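Local coordinates for protein D-alanyl transferase DltD (Enterococcus faecium TX0133A04, PDB 6PFX) that probably transfers D-alanine onto lipoteichoic acid during cell-wall biogenesis in this Gram-positive bacterium, at residues A[134-138]-A[139-143]; A[157-160]-A[161-165]. One frame throughout, in Å; residues are numbered along the deposited sequence.

Interaction 1. Residues A[134-138]-A[139-143]; sequences KKVTP and ADRYL
T137 and D140 form a capping box at the start of helix 138-147, in which D140, three residues on from the N-cap T137, returns the bond through its carboxylate. CB of D140 rests 3.4 Å from O of T137, in van der Waals contact with the carbonyl of the residue that precedes the helix. Its CG lies anti to the carbonyl carbon (chi1 -62°), which turns the carboxylate back along the chain toward T137. There OD2 takes the N-H of T137 at 3.0 Å in an almost linear bond (176°), met on the anti side of the carboxylate and somewhat out of its plane. OG1 of T137 adds a weak bond to OD2 at 3.1 Å. OD1 instead meets R87 in a salt bridge and the indole N-H of W129 in a hydrogen bond. The box closes in reverse through D140 N, which gives a weak bond to T137 OG1 at 3.4 Å; a chi1 of 67° places that hydroxyl near both D140 N and OD2. Alongside, V136 CG1 packs on R141 CG at 3.5 Å, the two side chains crossing at about a right angle, while the guanidinium of R141 reaches K167 O. The first backbone turns follow, R141 N to T137 O at 3.1 Å and Y142 N to P138 O at 2.9 Å. The buried acid is well supplied with donors, and both R87 and the amino end of the helix would be expected to stabilise its ionised form.

Interaction 2. Residues A[157-160]-A[161-165]; sequences DTLT and AILQT
The flat groups here are the peptide units of D157, T158, L159 and T160, each met at its carbonyl oxygen by an N-H one turn further on. L163 N bonds to L159 O at 2.8 Å and A161 N to D157 O at 3.1 Å; I162 N on T158 O and Q164 N on T160 O continue the pattern. Aliphatic carbons lie beside two of these oxygens: CG of L163 approaches L159 O at 3.4 Å, and CG of Q164 comes to 3.3 Å from T160 O. Between the side chains, L159 CD1 meets L163 CG at 3.9 Å, tip to branch. With chi1 at 167°, L159 swings CG away from its own N and on toward L163. Both leucines are buried and touch V153 of helix 151-154; from helix 123-132, L130 packs on L159 and on I162, and W129 on L163. T160 instead spends its hydroxyl on N156 O. The backbone N-H and C=O groups named here thus pair within the helix, leaving L159, I162 and L163 to make apolar contacts with helix 123-132 and, for the two leucines, with helix 151-154.

In the fold
Interactions 1 and 2 occur in series, the first opening helix 138-147 and the second lying on helix 157-167; their centres are 14 Å apart and their nearest atoms about 6 Å, without touching. W129 of helix 123-132 touches both, its indole N-H bonding D140 and its side chain also packing on L163. Separately, R141 of interaction 1 bonds K167 O at the end of the helix that carries interaction 2. Both contacts lie toward the periphery, their centres about 22 and 28 Å from the chain's centre, and neither contains a residue of the Ser-His-Asp triad presumed for this SGNH-type fold. They are structural, one starting a helix and the other packing one.

Interaction 1. Residues A[134-138]-A[139-143]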
loop_
_atom_site.group_PDB
_atom_site.type_symbol
_atom_site.label_atom_id
_atom_site.label_comp_id
_atom_site.label_asym_id
_atom_site.label_seq_id
_atom_site.Cartn_x
_atom_site.Cartn_y
_atom_site.Cartn_z
ATOM N N LYS A 134 -7.721 20.040 14.092
ATOM C CA LYS A 134 -7.853 21.403 14.580
ATOM C C LYS A 134 -8.684 22.268 13.648
ATOM O O LYS A 134 -9.225 23.287 14.088
ATOM C CB LYS A 134 -6.472 22.049 14.756
ATOM C CG LYS A 134 -5.548 21.311 15.715
ATOM C CD LYS A 134 -6.068 21.316 17.154
ATOM C CE LYS A 134 -5.953 22.694 17.825
ATOM N NZ LYS A 134 -6.692 22.741 19.126
ATOM N N LYS A 135 -8.801 21.879 12.382
ATOM C CA LYS A 135 -9.697 22.518 11.438
ATOM C C LYS A 135 -10.146 21.440 10.464
ATOM O O LYS A 135 -9.527 20.379 10.358
ATOM C CB LYS A 135 -9.011 23.651 10.678
ATOM C CG LYS A 135 -7.930 23.181 9.729
ATOM C CD LYS A 135 -7.219 24.355 9.068
ATOM C CE LYS A 135 -6.204 23.877 8.040
ATOM N NZ LYS A 135 -5.230 22.906 8.620
ATOM N N VAL A 136 -11.215 21.725 9.741
ATOM C CA VAL A 136 -11.779 20.783 8.781
ATOM C C VAL A 136 -11.232 21.141 7.408
ATOM O O VAL A 136 -11.500 22.225 6.882
ATOM C CB VAL A 136 -13.312 20.798 8.817
ATOM C CG1 VAL A 136 -13.880 19.793 7.832
ATOM C CG2 VAL A 136 -13.803 20.487 10.236
ATOM N N THR A 137 -10.444 20.247 6.840
ATOM C CA THR A 137 -9.932 20.402 5.492
ATOM C C THR A 137 -10.777 19.595 4.529
ATOM O O THR A 137 -11.570 18.739 4.931
ATOM C CB THR A 137 -8.481 19.917 5.412
ATOM O OG1 THR A 137 -8.417 18.497 5.620
ATOM C CG2 THR A 137 -7.613 20.613 6.435
ATOM N N PRO A 138 -10.630 19.831 3.228
ATOM C CA PRO A 138 -11.362 18.990 2.269
ATOM C C PRO A 138 -11.067 17.511 2.442
ATOM O O PRO A 138 -11.972 16.683 2.258
ATOM C CB PRO A 138 -10.925 19.549 0.909
ATOM C CG PRO A 138 -10.572 21.004 1.215
ATOM C CD PRO A 138 -9.898 20.928 2.565
ATOM N N ALA A 139 -9.835 17.152 2.825
ATOM C CA ALA A 139 -9.524 15.751 3.101
ATOM C C ALA A 139 -10.421 15.202 4.205
ATOM O O ALA A 139 -10.957 14.091 4.088
ATOM C CB ALA A 139 -8.055 15.595 3.486
ATOM N N ASP A 140 -10.601 15.974 5.284
ATOM C CA ASP A 140 -11.425 15.512 6.392
ATOM C C ASP A 140 -12.873 15.337 5.957
ATOM O O ASP A 140 -13.549 14.394 6.386
ATOM C CB ASP A 140 -11.364 16.519 7.549
ATOM C CG ASP A 140 -9.967 16.687 8.124
ATOM O OD1 ASP A 140 -9.270 15.673 8.343
ATOM O OD2 ASP A 140 -9.566 17.847 8.391
ATOM N N ARG A 141 -13.371 16.260 5.121
ATOM C CA ARG A 141 -14.749 16.174 4.658
ATOM C C ARG A 141 -14.935 14.952 3.777
ATOM O O ARG A 141 -15.948 14.252 3.884
ATOM C CB ARG A 141 -15.141 17.444 3.907
ATOM C CG ARG A 141 -15.082 18.710 4.753
ATOM C CD ARG A 141 -15.609 19.907 3.969
ATOM N NE ARG A 141 -17.063 19.868 3.862
ATOM C CZ ARG A 141 -17.790 20.746 3.181
ATOM N NH1 ARG A 141 -17.200 21.737 2.530
ATOM N NH2 ARG A 141 -19.110 20.624 3.151
ATOM N N TYR A 142 -13.950 14.670 2.918
ATOM C CA TYR A 142 -14.037 13.504 2.051
ATOM C C TYR A 142 -14.029 12.222 2.873
ATOM O O TYR A 142 -14.844 11.321 2.653
ATOM C CB TYR A 142 -12.893 13.504 1.029
ATOM C CG TYR A 142 -12.901 12.257 0.196
ATOM C CD1 TYR A 142 -13.787 12.109 -0.863
ATOM C CD2 TYR A 142 -12.051 11.204 0.493
ATOM C CE1 TYR A 142 -13.820 10.952 -1.607
ATOM C CE2 TYR A 142 -12.077 10.030 -0.250
ATOM C CZ TYR A 142 -12.962 9.919 -1.303
ATOM O OH TYR A 142 -13.023 8.779 -2.067
ATOM N N LEU A 143 -13.096 12.113 3.819
ATOM C CA LEU A 143 -13.045 10.912 4.642
ATOM C C LEU A 143 -14.346 10.712 5.408
ATOM O O LEU A 143 -14.838 9.585 5.515
ATOM C CB LEU A 143 -11.864 10.982 5.597
ATOM C CG LEU A 143 -11.738 9.815 6.572
ATOM C CD1 LEU A 143 -11.571 8.520 5.819
ATOM C CD2 LEU A 143 -10.553 10.101 7.489
#

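Interaction 2. Residues A[157-160]-A[161-165]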
loop_
_atom_site.group_PDB
_atom_site.type_symbol
_atom_site.label_atom_id
_atom_site.label_comp_id
_atom_site.label_asym_id
_atom_site.label_seq_id
_atom_site.Cartn_x
_atom_site.Cartn_y
_atom_site.Cartn_z
ATOM N N ASP A 157 -23.571 5.395 16.764
ATOM C CA ASP A 157 -24.395 6.584 16.553
ATOM C C ASP A 157 -23.678 7.862 16.977
ATOM O O ASP A 157 -23.829 8.907 16.332
ATOM C CB ASP A 157 -25.729 6.448 17.292
ATOM C CG ASP A 157 -26.675 5.475 16.615
ATOM O OD1 ASP A 157 -26.543 5.269 15.388
ATOM O OD2 ASP A 157 -27.553 4.918 17.310
ATOM N N THR A 158 -22.913 7.816 18.064
ATOM C CA THR A 158 -22.157 8.995 18.474
ATOM C C THR A 158 -21.154 9.396 17.400
ATOM O O THR A 158 -21.076 10.568 17.011
ATOM C CB THR A 158 -21.479 8.713 19.811
ATOM O OG1 THR A 158 -22.489 8.363 20.770
ATOM C CG2 THR A 158 -20.715 9.931 20.294
ATOM N N LEU A 159 -20.386 8.431 16.892
ATOM C CA LEU A 159 -19.428 8.734 15.832
ATOM C C LEU A 159 -20.134 9.238 14.581
ATOM O O LEU A 159 -19.674 10.188 13.938
ATOM C CB LEU A 159 -18.582 7.497 15.525
ATOM C CG LEU A 159 -17.731 7.509 14.252
ATOM C CD1 LEU A 159 -16.621 8.535 14.373
ATOM C CD2 LEU A 159 -17.148 6.132 13.977
ATOM N N THR A 160 -21.255 8.616 14.221
ATOM C CA THR A 160 -21.952 9.006 13.002
ATOM C C THR A 160 -22.362 10.476 13.039
ATOM O O THR A 160 -22.231 11.191 12.037
ATOM C CB THR A 160 -23.164 8.093 12.801
ATOM O OG1 THR A 160 -22.722 6.765 12.483
ATOM C CG2 THR A 160 -24.035 8.615 11.692
ATOM N N ALA A 161 -22.875 10.947 14.175
ATOM C CA ALA A 161 -23.289 12.344 14.255
ATOM C C ALA A 161 -22.089 13.272 14.136
ATOM O O ALA A 161 -22.177 14.345 13.528
ATOM C CB ALA A 161 -24.039 12.595 15.560
ATOM N N ILE A 162 -20.955 12.870 14.707
ATOM C CA ILE A 162 -19.737 13.658 14.562
ATOM C C ILE A 162 -19.307 13.699 13.101
ATOM O O ILE A 162 -18.956 14.760 12.572
ATOM C CB ILE A 162 -18.644 13.122 15.506
ATOM C CG1 ILE A 162 -18.972 13.504 16.956
ATOM C CG2 ILE A 162 -17.291 13.635 15.067
ATOM C CD1 ILE A 162 -18.243 12.662 17.970
ATOM N N LEU A 163 -19.371 12.559 12.411
ATOM C CA LEU A 163 -18.971 12.554 11.009
ATOM C C LEU A 163 -19.907 13.409 10.163
ATOM O O LEU A 163 -19.464 14.055 9.208
ATOM C CB LEU A 163 -18.936 11.134 10.458
ATOM C CG LEU A 163 -17.892 10.200 11.050
ATOM C CD1 LEU A 163 -18.041 8.801 10.451
ATOM C CD2 LEU A 163 -16.472 10.733 10.852
ATOM N N GLN A 164 -21.207 13.417 10.478
ATOM C CA GLN A 164 -22.127 14.301 9.763
ATOM C C GLN A 164 -21.749 15.775 9.933
ATOM O O GLN A 164 -21.864 16.570 8.992
ATOM C CB GLN A 164 -23.564 14.051 10.226
ATOM C CG GLN A 164 -24.141 12.691 9.827
ATOM C CD GLN A 164 -24.409 12.567 8.336
ATOM O OE1 GLN A 164 -24.112 13.476 7.556
ATOM N NE2 GLN A 164 -24.972 11.433 7.931
ATOM N N THR A 165 -21.304 16.165 11.129
ATOM C CA THR A 165 -20.845 17.536 11.352
ATOM C C THR A 165 -19.654 17.870 10.460
ATOM O O THR A 165 -19.618 18.929 9.821
ATOM C CB THR A 165 -20.487 17.687 12.832
ATOM O OG1 THR A 165 -21.662 17.475 13.630
ATOM C CG2 THR A 165 -19.923 19.054 13.131
#